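Local structure of HTH-type dhaKLM operon transcriptional activator DhaS (Lactococcus lactis, 2IU5) at residues Asp24-Asn29 with Gln101-Ile106; Trp63-Asp68 with Gln97-Lys102. The protein activates transcription of the dhaKLM operon in complex with DhaQ once dihydroxyacetone is present, as a homodimeric TetR-family regulator that binds an inverted repeat partly overlapping the promoter's -35 sequence. The protein carries 1 engineered substitution. All coordinates share one frame; numbering follows the deposited sequence.

Contact 1 (Asp24-Asn29 with Gln101-Ile106); sequences DLMQSN and QKIFVI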
# COMPACT_ATOMS: atom_id res chain seq x y z
N ASP A 24 24.25 -14.51 -0.33
CA ASP A 24 24.46 -15.75 -1.06
C ASP A 24 23.88 -16.98 -0.34
O ASP A 24 23.19 -17.79 -0.96
CB ASP A 24 25.95 -15.95 -1.38
CG ASP A 24 26.47 -14.96 -2.44
OD1 ASP A 24 25.66 -14.23 -3.05
OD2 ASP A 24 27.70 -14.94 -2.66
N LEU A 25 24.15 -17.11 0.95
CA LEU A 25 23.60 -18.24 1.71
C LEU A 25 22.07 -18.19 1.80
O LEU A 25 21.41 -19.23 1.79
CB LEU A 25 24.24 -18.28 3.09
CG LEU A 25 25.73 -18.64 3.05
CD1 LEU A 25 26.45 -18.14 4.29
CD2 LEU A 25 25.97 -20.14 2.88
N MET A 26 21.51 -16.98 1.87
CA MET A 26 20.04 -16.83 1.95
C MET A 26 19.33 -17.24 0.67
O MET A 26 18.12 -17.44 0.64
CB MET A 26 19.66 -15.38 2.30
CG MET A 26 19.96 -14.98 3.73
SD MET A 26 18.67 -15.60 4.84
CE MET A 26 17.38 -14.36 4.68
N GLN A 27 20.06 -17.37 -0.43
CA GLN A 27 19.44 -17.88 -1.64
C GLN A 27 19.01 -19.33 -1.47
O GLN A 27 18.02 -19.76 -2.07
CB GLN A 27 20.41 -17.70 -2.82
CG GLN A 27 19.98 -18.32 -4.14
CD GLN A 27 18.88 -17.52 -4.80
OE1 GLN A 27 18.78 -16.31 -4.60
NE2 GLN A 27 18.06 -18.18 -5.59
N SER A 28 19.76 -20.09 -0.67
CA SER A 28 19.62 -21.54 -0.73
C SER A 28 19.51 -22.21 0.63
O SER A 28 19.43 -23.44 0.70
CB SER A 28 20.80 -22.15 -1.51
OG SER A 28 22.03 -21.80 -0.87
N ASN A 29 19.52 -21.40 1.70
CA ASN A 29 19.38 -21.92 3.06
C ASN A 29 18.33 -21.12 3.82
O ASN A 29 18.16 -19.93 3.56
CB ASN A 29 20.72 -21.80 3.80
CG ASN A 29 21.82 -22.62 3.17
OD1 ASN A 29 21.95 -23.82 3.45
ND2 ASN A 29 22.63 -21.99 2.30
N GLN A 101 11.64 -12.63 0.08
CA GLN A 101 10.53 -13.50 0.46
C GLN A 101 10.72 -14.00 1.89
O GLN A 101 9.78 -13.99 2.70
CB GLN A 101 10.48 -14.75 -0.42
CG GLN A 101 10.05 -14.53 -1.83
CD GLN A 101 9.98 -15.83 -2.59
OE1 GLN A 101 10.51 -16.86 -2.14
NE2 GLN A 101 9.33 -15.80 -3.75
N LYS A 102 11.95 -14.42 2.20
CA LYS A 102 12.24 -14.88 3.55
C LYS A 102 12.09 -13.81 4.60
O LYS A 102 11.57 -14.08 5.68
CB LYS A 102 13.60 -15.56 3.63
CG LYS A 102 13.61 -16.87 2.87
CD LYS A 102 15.01 -17.45 2.79
CE LYS A 102 14.97 -18.74 2.01
NZ LYS A 102 16.31 -19.27 1.62
N ILE A 103 12.53 -12.61 4.29
CA ILE A 103 12.45 -11.51 5.25
C ILE A 103 10.99 -11.13 5.52
O ILE A 103 10.64 -10.82 6.66
CB ILE A 103 13.19 -10.29 4.75
CG1 ILE A 103 14.69 -10.59 4.59
CG2 ILE A 103 12.95 -9.11 5.69
CD1 ILE A 103 15.34 -11.15 5.82
N PHE A 104 10.14 -11.14 4.50
CA PHE A 104 8.74 -10.83 4.75
C PHE A 104 8.12 -11.84 5.70
O PHE A 104 7.17 -11.51 6.42
CB PHE A 104 7.92 -10.74 3.46
CG PHE A 104 8.09 -9.45 2.73
CD1 PHE A 104 7.69 -8.26 3.32
CD2 PHE A 104 8.65 -9.41 1.47
CE1 PHE A 104 7.85 -7.05 2.64
CE2 PHE A 104 8.82 -8.21 0.78
CZ PHE A 104 8.41 -7.03 1.38
N VAL A 105 8.64 -13.07 5.72
CA VAL A 105 8.19 -14.10 6.68
C VAL A 105 8.76 -13.89 8.09
O VAL A 105 8.02 -13.97 9.07
CB VAL A 105 8.52 -15.53 6.19
CG1 VAL A 105 8.22 -16.55 7.30
CG2 VAL A 105 7.70 -15.86 4.95
N ILE A 106 10.06 -13.63 8.17
CA ILE A 106 10.80 -13.53 9.43
C ILE A 106 10.56 -12.24 10.21
O ILE A 106 10.58 -12.25 11.44
CB ILE A 106 12.32 -13.60 9.21
CG1 ILE A 106 12.75 -14.92 8.60
CG2 ILE A 106 13.04 -13.38 10.53
CD1 ILE A 106 13.96 -14.76 7.68
O HOH W 1 15.89 -21.15 -0.71
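K102 reaches across to segment 24-29 and binds the backbone oxygens of M26 and N29. Its NZ donates to M26 O at 2.8 Å and to N29 O, also at 2.8 Å. In both bonds the ammonium lies above the carbonyl plane, 38° out of it at M26 and 62° at N29. A water takes a third bond from NZ, at 3.0 Å, and donates to Q27 O. The lysine chain is extended beyond CG, which carries the ammonium to these carbonyls. The positive charge probably interacts favourably with them. Within the 24-29 segment, N29 ND2 bonds to L25 O in the carbonyl plane, on a lone pair, which probably helps to fix the turn that presents N29 O.

The apolar part is small. M26 is bent at chi2 and chi3, and its CE meets I103 CD1 at 4.0 Å and K102 CB at 4.1 Å.

The two helix segments cross at 79°, joining the first helix of the DNA-binding domain to helix 97-106. M26 also packs on Y31 and I34 in the following loop, and I103 on L61 and F65 of helix 57-73.

Contact 2 (Trp63-Asp68 with Gln97-Lys102); sequences WIFEND and QIFYQK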
# COMPACT_ATOMS: atom_id res chain seq x y z
N TRP A 63 21.85 -4.02 8.84
CA TRP A 63 22.86 -3.29 8.08
C TRP A 63 22.61 -3.45 6.58
O TRP A 63 22.69 -2.47 5.81
CB TRP A 63 24.29 -3.74 8.47
CG TRP A 63 25.30 -2.86 7.81
CD1 TRP A 63 25.72 -1.65 8.24
CD2 TRP A 63 26.00 -3.12 6.58
NE1 TRP A 63 26.65 -1.13 7.38
CE2 TRP A 63 26.83 -2.00 6.35
CE3 TRP A 63 26.01 -4.17 5.66
CZ2 TRP A 63 27.67 -1.91 5.24
CZ3 TRP A 63 26.84 -4.07 4.56
CH2 TRP A 63 27.66 -2.95 4.35
N ILE A 64 22.30 -4.67 6.15
CA ILE A 64 22.03 -4.91 4.74
C ILE A 64 20.86 -4.05 4.27
O ILE A 64 20.93 -3.43 3.21
CB ILE A 64 21.74 -6.40 4.52
CG1 ILE A 64 23.06 -7.16 4.54
CG2 ILE A 64 21.04 -6.63 3.19
CD1 ILE A 64 22.83 -8.67 4.77
N PHE A 65 19.80 -4.00 5.06
CA PHE A 65 18.61 -3.24 4.65
C PHE A 65 18.98 -1.77 4.52
O PHE A 65 18.62 -1.09 3.54
CB PHE A 65 17.51 -3.38 5.72
CG PHE A 65 17.01 -4.79 5.93
CD1 PHE A 65 17.09 -5.75 4.93
CD2 PHE A 65 16.46 -5.13 7.15
CE1 PHE A 65 16.61 -7.05 5.17
CE2 PHE A 65 15.99 -6.41 7.38
CZ PHE A 65 16.07 -7.35 6.40
N GLU A 66 19.71 -1.23 5.49
CA GLU A 66 20.01 0.20 5.47
C GLU A 66 20.97 0.53 4.34
O GLU A 66 20.79 1.52 3.62
CB GLU A 66 20.66 0.60 6.78
CG GLU A 66 19.72 0.61 7.96
CD GLU A 66 20.47 0.91 9.25
OE1 GLU A 66 21.71 0.70 9.33
OE2 GLU A 66 19.79 1.36 10.18
N ASN A 67 21.98 -0.29 4.17
CA ASN A 67 23.03 -0.01 3.20
C ASN A 67 22.52 -0.20 1.78
O ASN A 67 22.78 0.63 0.91
CB ASN A 67 24.18 -0.98 3.40
CG ASN A 67 25.23 -0.85 2.32
OD1 ASN A 67 26.11 0.01 2.42
ND2 ASN A 67 25.15 -1.69 1.27
N ASP A 68 21.82 -1.29 1.53
CA ASP A 68 21.55 -1.67 0.14
C ASP A 68 20.54 -0.69 -0.47
O ASP A 68 20.71 -0.24 -1.60
CB ASP A 68 21.00 -3.10 0.05
CG ASP A 68 22.10 -4.15 0.17
OD1 ASP A 68 23.26 -3.79 0.47
OD2 ASP A 68 21.77 -5.33 -0.04
N GLN A 97 15.23 -11.97 -4.68
CA GLN A 97 13.82 -12.22 -4.42
C GLN A 97 13.64 -13.26 -3.30
O GLN A 97 12.76 -13.13 -2.45
CB GLN A 97 13.14 -12.70 -5.68
CG GLN A 97 11.72 -13.12 -5.53
CD GLN A 97 11.45 -14.15 -6.58
OE1 GLN A 97 11.70 -15.34 -6.39
NE2 GLN A 97 10.93 -13.69 -7.72
N ILE A 98 14.47 -14.30 -3.29
CA ILE A 98 14.28 -15.34 -2.30
C ILE A 98 14.62 -14.79 -0.91
O ILE A 98 13.91 -15.04 0.06
CB ILE A 98 15.10 -16.58 -2.60
CG1 ILE A 98 14.52 -17.26 -3.83
CG2 ILE A 98 15.16 -17.51 -1.38
CD1 ILE A 98 15.23 -18.48 -4.26
N PHE A 99 15.71 -14.04 -0.82
CA PHE A 99 16.11 -13.36 0.41
C PHE A 99 14.93 -12.55 0.94
O PHE A 99 14.58 -12.67 2.12
CB PHE A 99 17.29 -12.44 0.07
CG PHE A 99 17.84 -11.60 1.21
CD1 PHE A 99 18.77 -12.09 2.10
CD2 PHE A 99 17.41 -10.29 1.36
CE1 PHE A 99 19.26 -11.28 3.13
CE2 PHE A 99 17.90 -9.50 2.38
CZ PHE A 99 18.82 -9.99 3.27
N TYR A 100 14.33 -11.72 0.07
CA TYR A 100 13.25 -10.84 0.54
C TYR A 100 11.97 -11.59 0.84
O TYR A 100 11.25 -11.22 1.78
CB TYR A 100 13.06 -9.57 -0.32
CG TYR A 100 14.18 -8.63 0.00
CD1 TYR A 100 14.17 -7.92 1.21
CD2 TYR A 100 15.24 -8.44 -0.86
CE1 TYR A 100 15.18 -7.05 1.56
CE2 TYR A 100 16.28 -7.55 -0.52
CZ TYR A 100 16.23 -6.87 0.69
OH TYR A 100 17.23 -6.00 1.05
N GLN A 101 11.64 -12.63 0.08
CA GLN A 101 10.53 -13.50 0.46
C GLN A 101 10.72 -14.00 1.89
O GLN A 101 9.78 -13.99 2.70
CB GLN A 101 10.48 -14.75 -0.42
CG GLN A 101 10.05 -14.53 -1.83
CD GLN A 101 9.98 -15.83 -2.59
OE1 GLN A 101 10.51 -16.86 -2.14
NE2 GLN A 101 9.33 -15.80 -3.75
N LYS A 102 11.95 -14.42 2.20
CA LYS A 102 12.24 -14.88 3.55
C LYS A 102 12.09 -13.81 4.60
O LYS A 102 11.57 -14.08 5.68
CB LYS A 102 13.60 -15.56 3.63
CG LYS A 102 13.61 -16.87 2.87
CD LYS A 102 15.01 -17.45 2.79
CE LYS A 102 14.97 -18.74 2.01
NZ LYS A 102 16.31 -19.27 1.62
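The helical segments 63-68 and 97-102 run at 126° to each other, and their axes stay 13.5 Å apart at closest approach. Large side chains bridge this distance, and no hydrogen bond crosses it. F65, I64, F99 and Y100 are all buried.

F65 meets two aromatic rings through one side of its own. Its CE1 lies 3.9 Å from F99 CE2, which sits at the edge of the F65 ring, near its plane. The same CE1 lies 3.9 Å from Y100 CE1, and here the approach is oblique. The F65 and Y100 side chains pass in opposing directions, and Y100 OH lies 3.9 Å from F65 CD1. I64 adds a methyl contact, with CG2 4.0 Å from F99 CZ.

F99 and Y100 are also packed together. F99 CD2 stands 3.4 Å above the Y100 ring, over its centre. F99 holds CG anti to the backbone N (chi1 178°), which directs its ring toward helix 57-73. An alanine in place of F65 is likely to open a gap beside F99 and Y100 and take away packing from I103 and F110.

The polar end of Y100 is satisfied by a hydrogen bond to Y92 OH on helix 82-95. D68 OD2 bonds to the same Y92 hydroxyl and forms a salt bridge with K23. This is core packing between helix 57-73, which follows the predicted helix-turn-helix motif, and helix 97-106 of the C-terminal region. Helix 13-28 flanks it through F22 on I64 and M26 on F99, while F110 of helix 110-132 meets F65.

Both contacts use helix 97-106. Their ranges overlap at Q101 and K102, but of these only K102 takes part, in contact 1. Contact 1 ties this helix to segment 24-29, and contact 2 ties it to helix 57-73. Together they join the N-terminal DNA-binding part to the C-terminal region at two neighbouring points, with centres about 8 Å apart. Contact 2 is buried, near the centre of the chain, and is made by aromatic and aliphatic groups. Contact 1 is only partly buried, and its main bonds are polar, with a water taking part. Its buried M26 and I103 carry it over into contact 2, so the apolar part of contact 1 merges into the core.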